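Local structure of possible HxlR family transcriptional factor (3DF8) at residues 33-38 with 92-97; 44-48 with 60-64. The protein probably binds DNA and regulates transcription as a dimeric winged helix-turn-helix protein of the HxlR family. One frame throughout, in Å; residues are numbered along the deposited sequence.

Contact 1 of 2, residues 33-38 with 92-97; sequences ISVLGN and VRNSLM
Arg93 of helix 87-108 reaches across to helix 29-36 and grips a single backbone oxygen side-on with two nitrogens. Its NE lies 2.8 Å from Ser34 O and its NH1 2.9 Å from the same Ser34 O, which sits in the guanidinium plane and also accepts from Gly37 N. The chain is extended from CG to NE, with CG anti to the backbone N (chi1 -173°), and this carries the charged group past Ile33 to the carbonyl. Gly37 O lies 3.7 Å above one face of the Arg93 guanidinium, and Met97 SE, from a selenomethionine, covers the opposite face. Gly37 CA is 3.4 Å from Arg93 NE, too close for a side chain on that residue. The rest of the dense part is apolar: Ile33 CG2 packs 3.7 Å from Arg93 CB and also meets Leu96 CD2, while Ile33 CD1 crosses to Val92 CG1. In this winged-helix fold the contact joins helix 29-36 to the long C-terminal helix 87-108, at the interface with the second subunit. With an alanine here in place of Arg93, Ser34 O would probably be left with Gly37 N alone of these three donors, and a gap opened between Gly37 O and Met97 SE. Packing thins at the partly exposed Asn38, whose OD1 stands 3.2 Å from Arg93 NH1, their flat groups 78° apart; both atoms hydrogen-bond to the backbone of Arg6 of the second subunit.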
loop_
_atom_site.group_PDB
_atom_site.type_symbol
_atom_site.label_atom_id
_atom_site.label_comp_id
_atom_site.label_asym_id
_atom_site.label_seq_id
_atom_site.Cartn_x
_atom_site.Cartn_y
_atom_site.Cartn_z
ATOM N N ILE A 33 0.680 9.644 5.078
ATOM C CA ILE A 33 1.413 9.009 6.192
ATOM C C ILE A 33 2.910 9.248 6.095
ATOM O O ILE A 33 3.551 9.564 7.081
ATOM C CB ILE A 33 1.088 7.492 6.305
ATOM C CG1 ILE A 33 -0.416 7.335 6.636
ATOM C CG2 ILE A 33 2.059 6.743 7.271
ATOM C CD1 ILE A 33 -0.964 5.885 6.512
ATOM N N SER A 34 3.459 9.091 4.891
ATOM C CA SER A 34 4.903 9.291 4.696
ATOM C C SER A 34 5.342 10.737 4.985
ATOM O O SER A 34 6.348 10.986 5.707
ATOM C CB SER A 34 5.244 8.908 3.266
ATOM O OG SER A 34 4.859 7.555 3.008
ATOM N N VAL A 35 4.621 11.708 4.448
ATOM C CA VAL A 35 5.082 13.096 4.626
ATOM C C VAL A 35 4.892 13.544 6.080
ATOM O O VAL A 35 5.649 14.363 6.565
ATOM C CB VAL A 35 4.494 14.113 3.594
ATOM C CG1 VAL A 35 4.941 13.761 2.174
ATOM C CG2 VAL A 35 2.953 14.234 3.703
ATOM N N LEU A 36 3.884 12.994 6.774
ATOM C CA LEU A 36 3.653 13.395 8.177
ATOM C C LEU A 36 4.827 13.028 9.083
ATOM O O LEU A 36 5.022 13.588 10.192
ATOM C CB LEU A 36 2.316 12.837 8.694
ATOM C CG LEU A 36 1.073 13.650 8.355
ATOM C CD1 LEU A 36 -0.199 12.914 8.701
ATOM C CD2 LEU A 36 1.105 15.048 9.024
ATOM N N GLY A 37 5.632 12.088 8.606
ATOM C CA GLY A 37 6.861 11.690 9.310
ATOM C C GLY A 37 8.149 12.313 8.787
ATOM O O GLY A 37 9.224 11.901 9.201
ATOM N N ASN A 38 8.055 13.270 7.859
ATOM C CA ASN A 38 9.208 14.065 7.386
ATOM C C ASN A 38 9.542 15.199 8.365
ATOM O O ASN A 38 8.805 15.425 9.320
ATOM C CB ASN A 38 8.881 14.781 6.085
ATOM C CG ASN A 38 8.833 13.873 4.872
ATOM O OD1 ASN A 38 9.249 12.712 4.890
ATOM N ND2 ASN A 38 8.366 14.439 3.784
ATOM N N VAL A 92 2.787 2.201 11.162
ATOM C CA VAL A 92 2.483 2.051 9.736
ATOM C C VAL A 92 3.598 2.651 8.849
ATOM O O VAL A 92 4.011 2.034 7.883
ATOM C CB VAL A 92 1.115 2.709 9.408
ATOM C CG1 VAL A 92 0.826 2.728 7.850
ATOM C CG2 VAL A 92 -0.042 1.974 10.186
ATOM N N ARG A 93 4.074 3.842 9.200
ATOM C CA ARG A 93 5.021 4.535 8.327
ATOM C C ARG A 93 6.262 3.696 8.280
ATOM O O ARG A 93 6.872 3.515 7.222
ATOM C CB ARG A 93 5.355 5.913 8.851
ATOM C CG ARG A 93 6.206 6.696 7.834
ATOM C CD ARG A 93 6.583 8.028 8.385
ATOM N NE ARG A 93 7.212 8.916 7.413
ATOM C CZ ARG A 93 8.499 8.901 7.064
ATOM N NH1 ARG A 93 8.948 9.760 6.138
ATOM N NH2 ARG A 93 9.343 8.044 7.640
ATOM N N ASN A 94 6.629 3.173 9.439
ATOM C CA ASN A 94 7.845 2.334 9.563
ATOM C C ASN A 94 7.799 1.136 8.591
ATOM O O ASN A 94 8.795 0.833 7.945
ATOM C CB ASN A 94 8.072 1.833 11.003
ATOM C CG ASN A 94 8.570 2.928 11.929
ATOM O OD1 ASN A 94 9.020 3.990 11.473
ATOM N ND2 ASN A 94 8.471 2.690 13.243
ATOM N N SER A 95 6.648 0.474 8.489
ATOM C CA SER A 95 6.510 -0.645 7.547
ATOM C C SER A 95 6.331 -0.202 6.108
ATOM O O SER A 95 6.610 -0.959 5.187
ATOM C CB SER A 95 5.376 -1.582 7.954
ATOM O OG SER A 95 5.471 -1.904 9.317
ATOM N N LEU A 96 5.885 1.034 5.903
ATOM C CA LEU A 96 5.662 1.551 4.584
ATOM C C LEU A 96 6.934 1.920 3.854
ATOM O O LEU A 96 7.004 1.721 2.640
ATOM C CB LEU A 96 4.774 2.797 4.689
ATOM C CG LEU A 96 3.872 3.320 3.610
ATOM C CD1 LEU A 96 3.073 2.159 2.937
ATOM C CD2 LEU A 96 2.922 4.396 4.239
HETATM N N MSE A 97 7.938 2.453 4.567
HETATM C CA MSE A 97 9.097 3.058 3.878
HETATM C C MSE A 97 9.874 2.072 2.984
HETATM O O MSE A 97 10.230 2.440 1.874
HETATM C CB MSE A 97 10.001 3.840 4.833
HETATM C CG MSE A 97 9.312 5.026 5.534
HETATM SE SE MSE A 97 8.012 6.079 4.458
HETATM C CE MSE A 97 9.262 6.850 3.279
#

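Contact 2 of 2, residues 44-48 with 60-64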
loop_
_atom_site.group_PDB
_atom_site.type_symbol
_atom_site.label_atom_id
_atom_site.label_comp_id
_atom_site.label_asym_id
_atom_site.label_seq_id
_atom_site.Cartn_x
_atom_site.Cartn_y
_atom_site.Cartn_z
ATOM N N ASN A 44 1.416 22.046 9.404
ATOM C CA ASN A 44 0.061 22.545 9.186
ATOM C C ASN A 44 -0.459 21.991 7.874
ATOM O O ASN A 44 0.270 21.260 7.172
ATOM C CB ASN A 44 0.014 24.077 9.260
ATOM C CG ASN A 44 0.859 24.772 8.185
ATOM O OD1 ASN A 44 1.047 24.276 7.072
ATOM N ND2 ASN A 44 1.384 25.933 8.535
ATOM N N PHE A 45 -1.708 22.322 7.538
ATOM C CA PHE A 45 -2.379 21.709 6.400
ATOM C C PHE A 45 -1.714 22.090 5.098
ATOM O O PHE A 45 -1.520 21.222 4.222
ATOM C CB PHE A 45 -3.815 22.137 6.417
ATOM C CG PHE A 45 -4.676 21.450 5.423
ATOM C CD1 PHE A 45 -5.403 20.312 5.775
ATOM C CD2 PHE A 45 -4.847 22.008 4.142
ATOM C CE1 PHE A 45 -6.264 19.697 4.845
ATOM C CE2 PHE A 45 -5.717 21.421 3.210
ATOM C CZ PHE A 45 -6.414 20.257 3.568
ATOM N N ASN A 46 -1.307 23.352 4.998
ATOM C CA ASN A 46 -0.598 23.813 3.790
ATOM C C ASN A 46 0.735 23.123 3.592
ATOM O O ASN A 46 1.102 22.808 2.462
ATOM C CB ASN A 46 -0.371 25.328 3.768
ATOM C CG ASN A 46 0.259 25.786 2.471
ATOM O OD1 ASN A 46 -0.380 25.755 1.424
ATOM N ND2 ASN A 46 1.517 26.226 2.528
ATOM N N ASP A 47 1.460 22.888 4.691
ATOM C CA ASP A 47 2.779 22.198 4.658
ATOM C C ASP A 47 2.617 20.806 4.014
ATOM O O ASP A 47 3.415 20.377 3.165
ATOM C CB ASP A 47 3.334 21.927 6.074
ATOM C CG ASP A 47 3.837 23.171 6.804
ATOM O OD1 ASP A 47 4.305 24.144 6.128
ATOM O OD2 ASP A 47 3.798 23.134 8.084
ATOM N N ILE A 48 1.597 20.100 4.487
ATOM C CA ILE A 48 1.287 18.741 4.031
ATOM C C ILE A 48 0.889 18.763 2.560
ATOM O O ILE A 48 1.453 18.032 1.744
ATOM C CB ILE A 48 0.169 18.095 4.862
ATOM C CG1 ILE A 48 0.601 17.962 6.320
ATOM C CG2 ILE A 48 -0.157 16.712 4.344
ATOM C CD1 ILE A 48 -0.632 17.805 7.303
ATOM N N LEU A 60 -7.233 15.901 0.616
ATOM C CA LEU A 60 -6.354 15.884 1.789
ATOM C C LEU A 60 -7.164 15.912 3.078
ATOM O O LEU A 60 -6.863 15.170 4.019
ATOM C CB LEU A 60 -5.324 17.005 1.772
ATOM C CG LEU A 60 -4.347 17.099 2.970
ATOM C CD1 LEU A 60 -3.554 15.827 3.193
ATOM C CD2 LEU A 60 -3.399 18.287 2.790
ATOM N N SER A 61 -8.180 16.753 3.114
ATOM C CA SER A 61 -9.015 16.898 4.315
ATOM C C SER A 61 -9.772 15.578 4.587
ATOM O O SER A 61 -9.866 15.126 5.742
ATOM C CB SER A 61 -9.998 18.062 4.109
ATOM O OG SER A 61 -10.834 18.168 5.243
ATOM N N ARG A 62 -10.297 14.962 3.531
ATOM C CA ARG A 62 -11.081 13.720 3.654
ATOM C C ARG A 62 -10.189 12.588 4.152
ATOM O O ARG A 62 -10.590 11.807 5.023
ATOM C CB ARG A 62 -11.752 13.333 2.326
ATOM C CG ARG A 62 -12.716 12.147 2.450
ATOM C CD ARG A 62 -13.388 11.748 1.133
ATOM N NE ARG A 62 -13.383 10.294 0.968
ATOM C CZ ARG A 62 -14.096 9.603 0.083
ATOM N NH1 ARG A 62 -14.940 10.209 -0.753
ATOM N NH2 ARG A 62 -13.963 8.282 0.044
ATOM N N ARG A 63 -8.969 12.508 3.610
ATOM C CA ARG A 63 -8.043 11.452 4.057
ATOM C C ARG A 63 -7.545 11.652 5.496
ATOM O O ARG A 63 -7.457 10.691 6.282
ATOM C CB ARG A 63 -6.816 11.325 3.136
ATOM C CG ARG A 63 -7.114 10.909 1.731
ATOM C CD ARG A 63 -7.614 9.490 1.566
ATOM N NE ARG A 63 -7.522 9.240 0.142
ATOM C CZ ARG A 63 -8.513 9.517 -0.710
ATOM N NH1 ARG A 63 -9.695 9.950 -0.246
ATOM N NH2 ARG A 63 -8.344 9.331 -2.005
ATOM N N ILE A 64 -7.298 12.912 5.854
ATOM C CA ILE A 64 -6.898 13.251 7.211
ATOM C C ILE A 64 -8.022 12.835 8.171
ATOM O O ILE A 64 -7.732 12.246 9.206
ATOM C CB ILE A 64 -6.522 14.749 7.327
ATOM C CG1 ILE A 64 -5.098 14.914 6.746
ATOM C CG2 ILE A 64 -6.598 15.214 8.811
ATOM C CD1 ILE A 64 -4.516 16.342 6.897
#
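The two helices of the helix-turn-helix unit meet here, with Phe45 and Ile48 of helix 45-50 packed against Leu60, Ser61 and Ile64 of helix 57-69. Leu60 is the wedge between them. Its CD2 lies over one face of the Phe45 ring, 3.8 Å from the centroid and only 14° off the ring normal, a CH-pi contact. The other methyl of the fork, Leu60 CD1, turns to Ile48 and comes 3.7 Å from its CG2, the two side chains crossing at about a right angle. The ring is brought over the leucine by the first torsion of Phe45, which sets CG anti to the backbone N (chi1 -172°), while Leu60 comes to meet it from the opposite direction. At the ring edge, Phe45 CE1 lies 3.9 Å from Ser61 N, so the aromatic group rests partly on the backbone of the second helix. Here the contact gives way to its outer side, where Ser61 is exposed and Phe45 only partly covered. Further in, Ile48 and Ile64 reach toward each other tip to tip, CD1 of Ile48 4.2 Å from CD1 of Ile64, a looser approach. Tyr83 of strand 81-85 touches Phe45, Ile48 and Ile64, adding the wing to this apolar cluster. The start of helix 45-50 is fixed by a capping box: Asp47 N donates to Asn44 OD1 over 2.8 Å, and Asn44 N returns a bond of 2.9 Å to Asp47 OD2. Two helices joined by a turn and held together by interlocking apolar side chains form the helix-turn-helix motif, whose second helix, here 57-69, probably reads DNA, as in other winged-helix proteins.

In the fold
From the N terminus the chain runs through the hairpin of strands 3-7 and 10-14 and helix 21-25 to helix 29-36, where the first half of contact 1 lies. It then enters helix 45-50 and passes through a turn into helix 57-69, so that contact 2 closes a short loop of 11 residues. The wing, strands 73-77 and 81-85, follows before helix 87-108 completes contact 1 across 53 residues; the smaller loop thus lies wholly within the larger. Their centres are 15 Å apart, yet the two meet directly, Leu36 CD2 packing 3.7 Å from Ile48 CD1. Helix 29-36 thereby connects the helix-turn-helix unit to the C-terminal helix.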